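Local coordinates for protein putative Chlorite dismutase TA0507 (PDB 3DTZ) that is of uncertain function but probably binds heme and may act as an oxidoreductase of the chlorite dismutase kind, at residues S27-R32 against F81-R86; E129-L134 against G178-T183; V141-S146 against V196-P201. One frame throughout, in Å; residues are numbered along the deposited sequence.

Contact 1: S27-R32 against F81-R86; sequences SVLSYR and FWYSSR
Phe81 and Leu29 face each other as a hydrogen-bonded antiparallel pair, with Phe81 N 2.8 Å from Leu29 O and Leu29 N returning the bond to Phe81 O. They belong to neighbouring strands, 25-33 and 79-85, in the first of the two ferredoxin-like halves that build the chlorite dismutase fold, and the short segments run at 160° to one another. The Phe81 ring reaches along its partner strand to Tyr31, whose CD1 comes in at the phenylalanine edge, 3.8 Å from Phe81 CE2, with the two side chains crossing at about a right angle. The hydroxyl of Tyr31 is held elsewhere, by Gln99 on helix 88-102, while Phe67 and Ile69 on strand 64-72 pack against Phe81.

Trp82 turns to the other face of the sheet, where it forms a non-hydrogen-bonded pair with Val28. Because its CG is anti to the backbone N (chi1 173°), the CD1 edge of the indole is brought beside the neighbouring strand: Ser27 O lies in the ring plane, 3.5 Å from Trp82 CD1, and the Val28 CG2 methyl is 4.0 Å from the same carbon. Ser27 O also takes the Trp82 CA-H, besides its amide partner.

That amide is Tyr83 N, and Ser27 N repays it by bonding to Tyr83 O at 3.0 Å. With CG between backbone N and carbonyl carbon (chi1 52°), the Tyr83 ring swings across to its partner strand, Ser27 O over the rim of one face and Leu29 CD1 at its edge. Ser27 CB packs 3.7 Å from Tyr83 CZ. The Tyr83 hydroxyl ends close to that leucine, its OH 3.5 Å from Leu29 CD1, and a water 2.8 Å from Tyr83 OH also donates to Ser27 OG, which has a further partner in Ser112.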
loop_
_atom_site.group_PDB
_atom_site.type_symbol
_atom_site.label_atom_id
_atom_site.label_comp_id
_atom_site.label_asym_id
_atom_site.label_seq_id
_atom_site.Cartn_x
_atom_site.Cartn_y
_atom_site.Cartn_z
ATOM N N SER D 27 13.261 16.699 -12.579
ATOM C CA SER D 27 12.972 15.455 -11.874
ATOM C C SER D 27 13.452 15.549 -10.448
ATOM O O SER D 27 14.473 16.184 -10.172
ATOM C CB SER D 27 13.654 14.270 -12.560
ATOM O OG SER D 27 12.914 13.851 -13.697
ATOM N N VAL D 28 12.701 14.903 -9.560
ATOM C CA VAL D 28 13.151 14.726 -8.188
ATOM C C VAL D 28 13.175 13.198 -7.985
ATOM O O VAL D 28 12.184 12.532 -8.270
ATOM C CB VAL D 28 12.181 15.383 -7.190
ATOM C CG1 VAL D 28 12.653 15.122 -5.759
ATOM C CG2 VAL D 28 12.079 16.945 -7.473
ATOM N N LEU D 29 14.300 12.683 -7.500
ATOM C CA LEU D 29 14.472 11.242 -7.219
ATOM C C LEU D 29 14.897 11.089 -5.766
ATOM O O LEU D 29 15.702 11.881 -5.280
ATOM C CB LEU D 29 15.580 10.623 -8.103
ATOM C CG LEU D 29 15.635 10.972 -9.602
ATOM C CD1 LEU D 29 16.814 10.228 -10.253
ATOM C CD2 LEU D 29 14.287 10.622 -10.282
ATOM N N SER D 30 14.398 10.065 -5.087
ATOM C CA SER D 30 14.922 9.760 -3.754
ATOM C C SER D 30 15.295 8.278 -3.651
ATOM O O SER D 30 14.717 7.439 -4.353
ATOM C CB SER D 30 13.946 10.192 -2.664
ATOM O OG SER D 30 12.748 9.420 -2.699
ATOM N N TYR D 31 16.313 7.995 -2.841
ATOM C CA TYR D 31 16.844 6.647 -2.701
ATOM C C TYR D 31 17.125 6.347 -1.256
ATOM O O TYR D 31 17.473 7.240 -0.475
ATOM C CB TYR D 31 18.162 6.502 -3.490
ATOM C CG TYR D 31 17.973 6.437 -4.981
ATOM C CD1 TYR D 31 17.871 7.627 -5.744
ATOM C CD2 TYR D 31 17.867 5.218 -5.629
ATOM C CE1 TYR D 31 17.663 7.589 -7.128
ATOM C CE2 TYR D 31 17.664 5.154 -7.028
ATOM C CZ TYR D 31 17.573 6.340 -7.755
ATOM O OH TYR D 31 17.373 6.278 -9.101
ATOM N N ARG D 32 17.037 5.067 -0.923
ATOM C CA ARG D 32 17.319 4.599 0.407
ATOM C C ARG D 32 18.323 3.474 0.308
ATOM O O ARG D 32 18.104 2.489 -0.421
ATOM C CB ARG D 32 16.048 4.087 1.058
ATOM C CG ARG D 32 16.216 3.752 2.572
ATOM C CD ARG D 32 14.909 3.284 3.178
ATOM N NE ARG D 32 14.434 2.063 2.590
ATOM C CZ ARG D 32 13.421 2.029 1.702
ATOM N NH1 ARG D 32 12.727 3.154 1.342
ATOM N NH2 ARG D 32 13.074 0.874 1.201
ATOM N N PHE D 81 17.775 13.738 -5.007
ATOM C CA PHE D 81 18.414 14.380 -6.151
ATOM C C PHE D 81 17.385 15.274 -6.847
ATOM O O PHE D 81 16.244 14.873 -7.041
ATOM C CB PHE D 81 18.860 13.293 -7.168
ATOM C CG PHE D 81 19.927 12.365 -6.641
ATOM C CD1 PHE D 81 21.238 12.834 -6.460
ATOM C CD2 PHE D 81 19.630 11.041 -6.305
ATOM C CE1 PHE D 81 22.244 11.996 -5.962
ATOM C CE2 PHE D 81 20.637 10.187 -5.787
ATOM C CZ PHE D 81 21.948 10.669 -5.643
ATOM N N TRP D 82 17.802 16.457 -7.266
ATOM C CA TRP D 82 16.949 17.343 -8.052
ATOM C C TRP D 82 17.769 17.850 -9.254
ATOM O O TRP D 82 18.864 18.338 -9.075
ATOM C CB TRP D 82 16.499 18.517 -7.187
ATOM C CG TRP D 82 15.749 19.607 -7.896
ATOM C CD1 TRP D 82 14.858 19.467 -8.952
ATOM C CD2 TRP D 82 15.804 21.008 -7.592
ATOM N NE1 TRP D 82 14.376 20.716 -9.323
ATOM C CE2 TRP D 82 14.924 21.672 -8.498
ATOM C CE3 TRP D 82 16.501 21.773 -6.625
ATOM C CZ2 TRP D 82 14.712 23.070 -8.463
ATOM C CZ3 TRP D 82 16.298 23.171 -6.590
ATOM C CH2 TRP D 82 15.427 23.812 -7.532
ATOM N N TYR D 83 17.238 17.730 -10.468
ATOM C CA TYR D 83 17.958 18.287 -11.641
ATOM C C TYR D 83 16.960 18.715 -12.709
ATOM O O TYR D 83 15.809 18.222 -12.716
ATOM C CB TYR D 83 18.949 17.268 -12.239
ATOM C CG TYR D 83 18.353 15.923 -12.536
ATOM C CD1 TYR D 83 17.747 15.654 -13.767
ATOM C CD2 TYR D 83 18.330 14.926 -11.549
ATOM C CE1 TYR D 83 17.172 14.377 -14.015
ATOM C CE2 TYR D 83 17.776 13.692 -11.782
ATOM C CZ TYR D 83 17.204 13.421 -13.006
ATOM O OH TYR D 83 16.637 12.182 -13.182
ATOM N N SER D 84 17.422 19.569 -13.624
ATOM C CA SER D 84 16.554 20.183 -14.644
ATOM C C SER D 84 17.288 20.314 -15.979
ATOM O O SER D 84 18.495 20.491 -15.993
ATOM C CB SER D 84 16.071 21.565 -14.186
ATOM O OG SER D 84 15.702 21.570 -12.809
ATOM N N SER D 85 16.543 20.259 -17.086
ATOM C CA SER D 85 17.104 20.406 -18.440
ATOM C C SER D 85 15.972 20.667 -19.428
ATOM O O SER D 85 14.874 20.188 -19.227
ATOM C CB SER D 85 17.788 19.107 -18.897
ATOM O OG SER D 85 18.355 19.257 -20.220
ATOM N N ARG D 86 16.255 21.412 -20.497
ATOM C CA ARG D 86 15.296 21.548 -21.590
ATOM C C ARG D 86 15.273 20.303 -22.465
ATOM O O ARG D 86 14.353 20.136 -23.264
ATOM C CB ARG D 86 15.594 22.794 -22.443
ATOM C CG ARG D 86 15.289 24.089 -21.714
ATOM C CD ARG D 86 15.316 25.309 -22.624
ATOM N NE ARG D 86 14.810 26.467 -21.888
ATOM C CZ ARG D 86 15.551 27.303 -21.162
ATOM N NH1 ARG D 86 16.874 27.155 -21.080
ATOM N NH2 ARG D 86 14.961 28.317 -20.521
HETATM O O HOH W 1 14.754 12.203 -15.236
#

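Contact 2: E129-L134 against G178-T183; sequences EDSLRL and GIRSYT
Ser131 and Arg180 have the nearest CA atoms across the two segments, 7.8 Å apart, a spacing bridged by side chains and a water. Residues 129-132 are helical, whereas 180-183 is extended. Backbone bonds run from Arg133 N to Glu129 O and from Leu134 N to Ser131 O.

In one of its two conformers, the Ser131 OG is 2.9 Å from Tyr182 OH, a hydrogen bond in which either hydroxyl may be the donor; Glu199 OE2 is the second partner of the phenol. Leu132 crosses the same tyrosine obliquely, CD2 3.7 Å from Tyr182 CE1, and also packs on Trp82 and Ile65. Coming between strands 106-116 and 139-147 in the chain, the short helix lies in the connection between the two ferredoxin-like halves of the chlorite dismutase fold, resting on strand 180-185 of the second half and on strands of the first.

Arg180 sends its guanidinium under Leu134, bent at chi2 and at chi3 (-92°). Leu134 CD1 sits over one face of that group, toward its rim and 3.8 Å from Arg180 NH1, and Leu134 CB comes as near to Arg180 NH2. The same NH2 has stronger polar partners in Pro135 O and, by a salt bridge, Glu199 OE1. Replacing the arginine by a leucine would probably leave Glu199 OE1 without its charged mate and Pro135 O without this donor, and take away the flat surface on which Leu134 lies. A water donates to Ser131 O at 2.8 Å and accepts a weak bond from Arg180 NH2. Farther out, Arg133 grips Glu129 side-on, NE and NH2 both converging on OE2, with Arg133 NH2 2.8 Å from Glu129 OE2.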
loop_
_atom_site.group_PDB
_atom_site.type_symbol
_atom_site.label_atom_id
_atom_site.label_comp_id
_atom_site.label_asym_id
_atom_site.label_seq_id
_atom_site.Cartn_x
_atom_site.Cartn_y
_atom_site.Cartn_z
ATOM N N GLU D 129 14.835 30.125 -15.268
ATOM C CA GLU D 129 16.153 29.525 -15.407
ATOM C C GLU D 129 17.199 30.260 -14.560
ATOM O O GLU D 129 18.073 29.623 -13.972
ATOM C CB GLU D 129 16.561 29.499 -16.868
ATOM C CG GLU D 129 17.925 28.848 -17.114
ATOM C CD GLU D 129 18.282 28.774 -18.575
ATOM O OE1 GLU D 129 17.478 29.231 -19.408
ATOM O OE2 GLU D 129 19.393 28.287 -18.884
ATOM N N ASP D 130 17.106 31.585 -14.482
ATOM C CA ASP D 130 18.043 32.375 -13.668
ATOM C C ASP D 130 17.952 31.950 -12.209
ATOM O O ASP D 130 18.974 31.825 -11.524
ATOM C CB ASP D 130 17.756 33.881 -13.776
ATOM C CG ASP D 130 18.272 34.518 -15.066
ATOM O OD1 ASP D 130 19.041 33.877 -15.826
ATOM O OD2 ASP D 130 17.913 35.710 -15.317
ATOM N N SER D 131 16.727 31.725 -11.722
ATOM C CA SER D 131 16.511 31.269 -10.348
ATOM C C SER D 131 17.147 29.890 -10.136
ATOM O O SER D 131 17.788 29.630 -9.106
ATOM C CB SER D 131 14.997 31.212 -10.067
ATOM O OG SER D 131 14.739 31.114 -8.693
ATOM N N LEU D 132 16.953 29.002 -11.116
ATOM C CA LEU D 132 17.540 27.651 -11.060
ATOM C C LEU D 132 19.094 27.700 -11.042
ATOM O O LEU D 132 19.742 26.813 -10.472
ATOM C CB LEU D 132 17.056 26.803 -12.215
ATOM C CG LEU D 132 15.600 26.418 -12.310
ATOM C CD1 LEU D 132 15.374 25.520 -13.517
ATOM C CD2 LEU D 132 15.205 25.710 -10.997
ATOM N N ARG D 133 19.675 28.743 -11.613
ATOM C CA ARG D 133 21.133 28.877 -11.629
ATOM C C ARG D 133 21.737 29.555 -10.396
ATOM O O ARG D 133 22.981 29.660 -10.269
ATOM C CB ARG D 133 21.588 29.564 -12.931
ATOM C CG ARG D 133 21.270 28.688 -14.162
ATOM C CD ARG D 133 21.799 29.302 -15.435
ATOM N NE ARG D 133 21.418 28.503 -16.610
ATOM C CZ ARG D 133 22.113 27.465 -17.065
ATOM N NH1 ARG D 133 23.219 27.086 -16.452
ATOM N NH2 ARG D 133 21.717 26.824 -18.154
ATOM N N LEU D 134 20.892 30.060 -9.501
ATOM C CA LEU D 134 21.395 30.662 -8.252
ATOM C C LEU D 134 21.922 29.573 -7.306
ATOM O O LEU D 134 21.439 28.446 -7.334
ATOM C CB LEU D 134 20.287 31.451 -7.554
ATOM C CG LEU D 134 19.674 32.655 -8.276
ATOM C CD1 LEU D 134 18.429 33.138 -7.540
ATOM C CD2 LEU D 134 20.673 33.806 -8.426
ATOM N N GLY D 178 12.327 35.134 1.286
ATOM C CA GLY D 178 13.476 34.361 0.844
ATOM C C GLY D 178 13.181 32.977 0.278
ATOM O O GLY D 178 14.097 32.292 -0.163
ATOM N N ILE D 179 11.917 32.573 0.267
ATOM C CA ILE D 179 11.533 31.286 -0.365
ATOM C C ILE D 179 11.529 31.384 -1.915
ATOM O O ILE D 179 11.050 32.379 -2.488
ATOM C CB ILE D 179 10.157 30.804 0.158
ATOM C CG1 ILE D 179 10.251 30.532 1.669
ATOM C CG2 ILE D 179 9.631 29.585 -0.659
ATOM C CD1 ILE D 179 8.916 30.408 2.409
ATOM N N ARG D 180 12.063 30.371 -2.590
ATOM C CA ARG D 180 11.961 30.294 -4.047
ATOM C C ARG D 180 10.983 29.204 -4.364
ATOM O O ARG D 180 11.201 28.062 -3.978
ATOM C CB ARG D 180 13.298 29.989 -4.720
ATOM C CG ARG D 180 14.350 30.925 -4.203
ATOM C CD ARG D 180 15.390 31.219 -5.215
ATOM N NE ARG D 180 16.520 30.320 -5.127
ATOM C CZ ARG D 180 17.699 30.635 -4.580
ATOM N NH1 ARG D 180 17.917 31.812 -4.034
ATOM N NH2 ARG D 180 18.656 29.741 -4.580
ATOM N N SER D 181 9.941 29.575 -5.106
ATOM C CA SER D 181 8.831 28.670 -5.401
ATOM C C SER D 181 8.788 28.285 -6.872
ATOM O O SER D 181 8.929 29.148 -7.748
ATOM C CB SER D 181 7.517 29.349 -5.019
ATOM O OG SER D 181 6.411 28.529 -5.328
ATOM N N TYR D 182 8.561 26.991 -7.139
ATOM C CA TYR D 182 8.424 26.501 -8.499
ATOM C C TYR D 182 7.224 25.555 -8.609
ATOM O O TYR D 182 7.159 24.535 -7.897
ATOM C CB TYR D 182 9.681 25.741 -8.932
ATOM C CG TYR D 182 10.991 26.441 -8.687
ATOM C CD1 TYR D 182 11.521 27.330 -9.627
ATOM C CD2 TYR D 182 11.727 26.180 -7.540
ATOM C CE1 TYR D 182 12.752 27.960 -9.409
ATOM C CE2 TYR D 182 12.958 26.806 -7.318
ATOM C CZ TYR D 182 13.451 27.691 -8.257
ATOM O OH TYR D 182 14.654 28.301 -8.008
ATOM N N THR D 183 6.301 25.900 -9.496
ATOM C CA THR D 183 5.186 25.035 -9.839
ATOM C C THR D 183 5.540 24.306 -11.127
ATOM O O THR D 183 5.999 24.922 -12.111
ATOM C CB THR D 183 3.879 25.840 -10.048
ATOM O OG1 THR D 183 3.506 26.459 -8.807
ATOM C CG2 THR D 183 2.766 24.913 -10.477
HETATM O O HOH W 2 18.575 27.612 -7.291
#

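Contact 3: V141-S146 against V196-P201; sequences VAYPMS and VLYEIP
Val141 and Tyr198 exchange both of their backbone groups: Val141 N donates to Tyr198 O at 2.9 Å, and Tyr198 N donates to Val141 O at 2.8 Å. Two residues on, Tyr143 N bonds to Val196 O and Val196 N to Tyr143 O, so four amides and four carbonyls are satisfied across this antiparallel pair. Val141 O and Val196 O each take a CA-H contact as well, from Leu197 and Ala142. These two residues form the non-hydrogen-bonded pair between, and their own backbones turn outward, Ala142 bonding to Leu229 and Leu197 to Tyr182, which knits the strands into the sheet of the second ferredoxin-like half.

On the Ala142 face the fit is tight, with Ala142 CB 3.5 Å from Leu197 CD2. On the other face, chi1 of 50° sets Tyr143 CG between the backbone N and the carbonyl carbon, and the ring leans toward Tyr198, its OH 3.7 Å from Tyr198 CE2; Val141 CG2 meets Ile200 CD1 at 3.8 Å. The selenomethionine at Met145 touches Val196 loosely through its CE.

Glu199 points away from 141-146; besides its charged and phenolic neighbours, its carboxylate accepts from Leu137 N through OE1. Such company would be expected to stabilise its negative charge. The hydrogen bonds across the pair are all between backbone groups, and the side-chain contacts are mainly apolar.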
loop_
_atom_site.group_PDB
_atom_site.type_symbol
_atom_site.label_atom_id
_atom_site.label_comp_id
_atom_site.label_asym_id
_atom_site.label_seq_id
_atom_site.Cartn_x
_atom_site.Cartn_y
_atom_site.Cartn_z
ATOM N N VAL D 141 11.964 21.465 -0.432
ATOM C CA VAL D 141 10.706 20.752 -0.185
ATOM C C VAL D 141 10.156 20.408 -1.548
ATOM O O VAL D 141 10.112 21.262 -2.419
ATOM C CB VAL D 141 9.665 21.628 0.550
ATOM C CG1 VAL D 141 8.272 20.959 0.603
ATOM C CG2 VAL D 141 10.163 21.987 1.959
ATOM N N ALA D 142 9.719 19.165 -1.722
ATOM C CA ALA D 142 9.080 18.768 -2.967
ATOM C C ALA D 142 7.867 17.915 -2.625
ATOM O O ALA D 142 7.934 17.060 -1.739
ATOM C CB ALA D 142 10.045 17.961 -3.832
ATOM N N TYR D 143 6.763 18.135 -3.310
ATOM C CA TYR D 143 5.720 17.116 -3.233
ATOM C C TYR D 143 4.810 17.127 -4.441
ATOM O O TYR D 143 4.614 18.194 -5.054
ATOM C CB TYR D 143 4.894 17.264 -1.954
ATOM C CG TYR D 143 4.398 18.649 -1.708
ATOM C CD1 TYR D 143 5.210 19.570 -1.047
ATOM C CD2 TYR D 143 3.104 19.040 -2.087
ATOM C CE1 TYR D 143 4.779 20.841 -0.786
ATOM C CE2 TYR D 143 2.658 20.351 -1.830
ATOM C CZ TYR D 143 3.522 21.229 -1.172
ATOM O OH TYR D 143 3.163 22.531 -0.880
ATOM N N PRO D 144 4.217 15.954 -4.741
ATOM C CA PRO D 144 3.163 15.918 -5.739
ATOM C C PRO D 144 1.905 16.576 -5.211
ATOM O O PRO D 144 1.691 16.619 -3.995
ATOM C CB PRO D 144 2.911 14.419 -5.981
ATOM C CG PRO D 144 3.722 13.656 -5.029
ATOM C CD PRO D 144 4.462 14.636 -4.119
HETATM N N MSE D 145 1.073 17.080 -6.119
HETATM C CA MSE D 145 -0.203 17.673 -5.746
HETATM C C MSE D 145 -1.164 17.520 -6.942
HETATM O O MSE D 145 -0.741 17.526 -8.110
HETATM C CB MSE D 145 -0.021 19.147 -5.356
HETATM C CG MSE D 145 -1.291 19.762 -4.861
HETATM SE SE MSE D 145 -2.218 20.709 -6.298
HETATM C CE MSE D 145 -1.053 22.226 -6.207
ATOM N N SER D 146 -2.441 17.349 -6.644
ATOM C CA SER D 146 -3.462 17.275 -7.691
ATOM C C SER D 146 -4.678 18.067 -7.220
ATOM O O SER D 146 -4.789 18.439 -6.032
ATOM C CB SER D 146 -3.841 15.823 -8.002
ATOM O OG SER D 146 -2.763 15.094 -8.567
ATOM N N VAL D 196 5.233 20.414 -6.829
ATOM C CA VAL D 196 5.585 21.771 -6.405
ATOM C C VAL D 196 6.903 21.691 -5.641
ATOM O O VAL D 196 7.082 20.791 -4.798
ATOM C CB VAL D 196 4.483 22.448 -5.578
ATOM C CG1 VAL D 196 4.721 23.901 -5.569
ATOM C CG2 VAL D 196 3.099 22.241 -6.253
ATOM N N LEU D 197 7.842 22.552 -6.015
ATOM C CA LEU D 197 9.199 22.541 -5.443
ATOM C C LEU D 197 9.485 23.883 -4.761
ATOM O O LEU D 197 9.146 24.944 -5.302
ATOM C CB LEU D 197 10.234 22.322 -6.557
ATOM C CG LEU D 197 9.960 21.158 -7.510
ATOM C CD1 LEU D 197 10.982 21.110 -8.625
ATOM C CD2 LEU D 197 9.867 19.826 -6.757
ATOM N N TYR D 198 10.179 23.836 -3.623
ATOM C CA TYR D 198 10.552 25.057 -2.897
ATOM C C TYR D 198 11.979 24.948 -2.410
ATOM O O TYR D 198 12.357 23.915 -1.876
ATOM C CB TYR D 198 9.686 25.265 -1.675
ATOM C CG TYR D 198 8.235 25.277 -2.043
ATOM C CD1 TYR D 198 7.640 26.463 -2.482
ATOM C CD2 TYR D 198 7.494 24.098 -2.046
ATOM C CE1 TYR D 198 6.310 26.485 -2.858
ATOM C CE2 TYR D 198 6.142 24.104 -2.428
ATOM C CZ TYR D 198 5.574 25.307 -2.827
ATOM O OH TYR D 198 4.261 25.352 -3.238
ATOM N N GLU D 199 12.740 26.017 -2.598
ATOM C CA GLU D 199 13.995 26.189 -1.883
ATOM C C GLU D 199 13.679 27.132 -0.720
ATOM O O GLU D 199 13.108 28.215 -0.911
ATOM C CB GLU D 199 15.067 26.823 -2.762
ATOM C CG GLU D 199 15.481 25.966 -3.937
ATOM C CD GLU D 199 16.610 26.627 -4.680
ATOM O OE1 GLU D 199 17.679 26.825 -4.051
ATOM O OE2 GLU D 199 16.427 26.958 -5.872
ATOM N N ILE D 200 14.026 26.712 0.487
ATOM C CA ILE D 200 13.625 27.482 1.664
ATOM C C ILE D 200 14.800 27.670 2.625
ATOM O O ILE D 200 15.661 26.800 2.707
ATOM C CB ILE D 200 12.438 26.813 2.421
ATOM C CG1 ILE D 200 12.854 25.485 3.027
ATOM C CG2 ILE D 200 11.217 26.653 1.490
ATOM C CD1 ILE D 200 11.764 24.807 3.905
ATOM N N PRO D 201 14.863 28.837 3.288
ATOM C CA PRO D 201 15.906 29.044 4.316
ATOM C C PRO D 201 15.615 28.474 5.715
ATOM O O PRO D 201 16.548 28.330 6.500
ATOM C CB PRO D 201 16.032 30.564 4.386
ATOM C CG PRO D 201 14.652 31.096 3.967
ATOM C CD PRO D 201 14.086 30.063 3.000
#

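Along the chain contact 1 closes before the others open, whereas contacts 2 and 3 interleave, 129-134 and 141-146 preceding 178-183 and 196-201. All three reach one curled antiparallel sheet, their centres about 15 Å (1 and 2), 13 Å (1 and 3) and 11 Å (2 and 3) apart. Trp82 of contact 1 is the common neighbour, packing on Leu132 and Tyr182 of contact 2 and on Leu197 of contact 3; Arg86 adds a salt bridge to Glu129. Strands 180-185 and 194-200 lie side by side and join contacts 2 and 3. These contacts tie the two ferredoxin-like halves together within each subunit of the five-chain assembly.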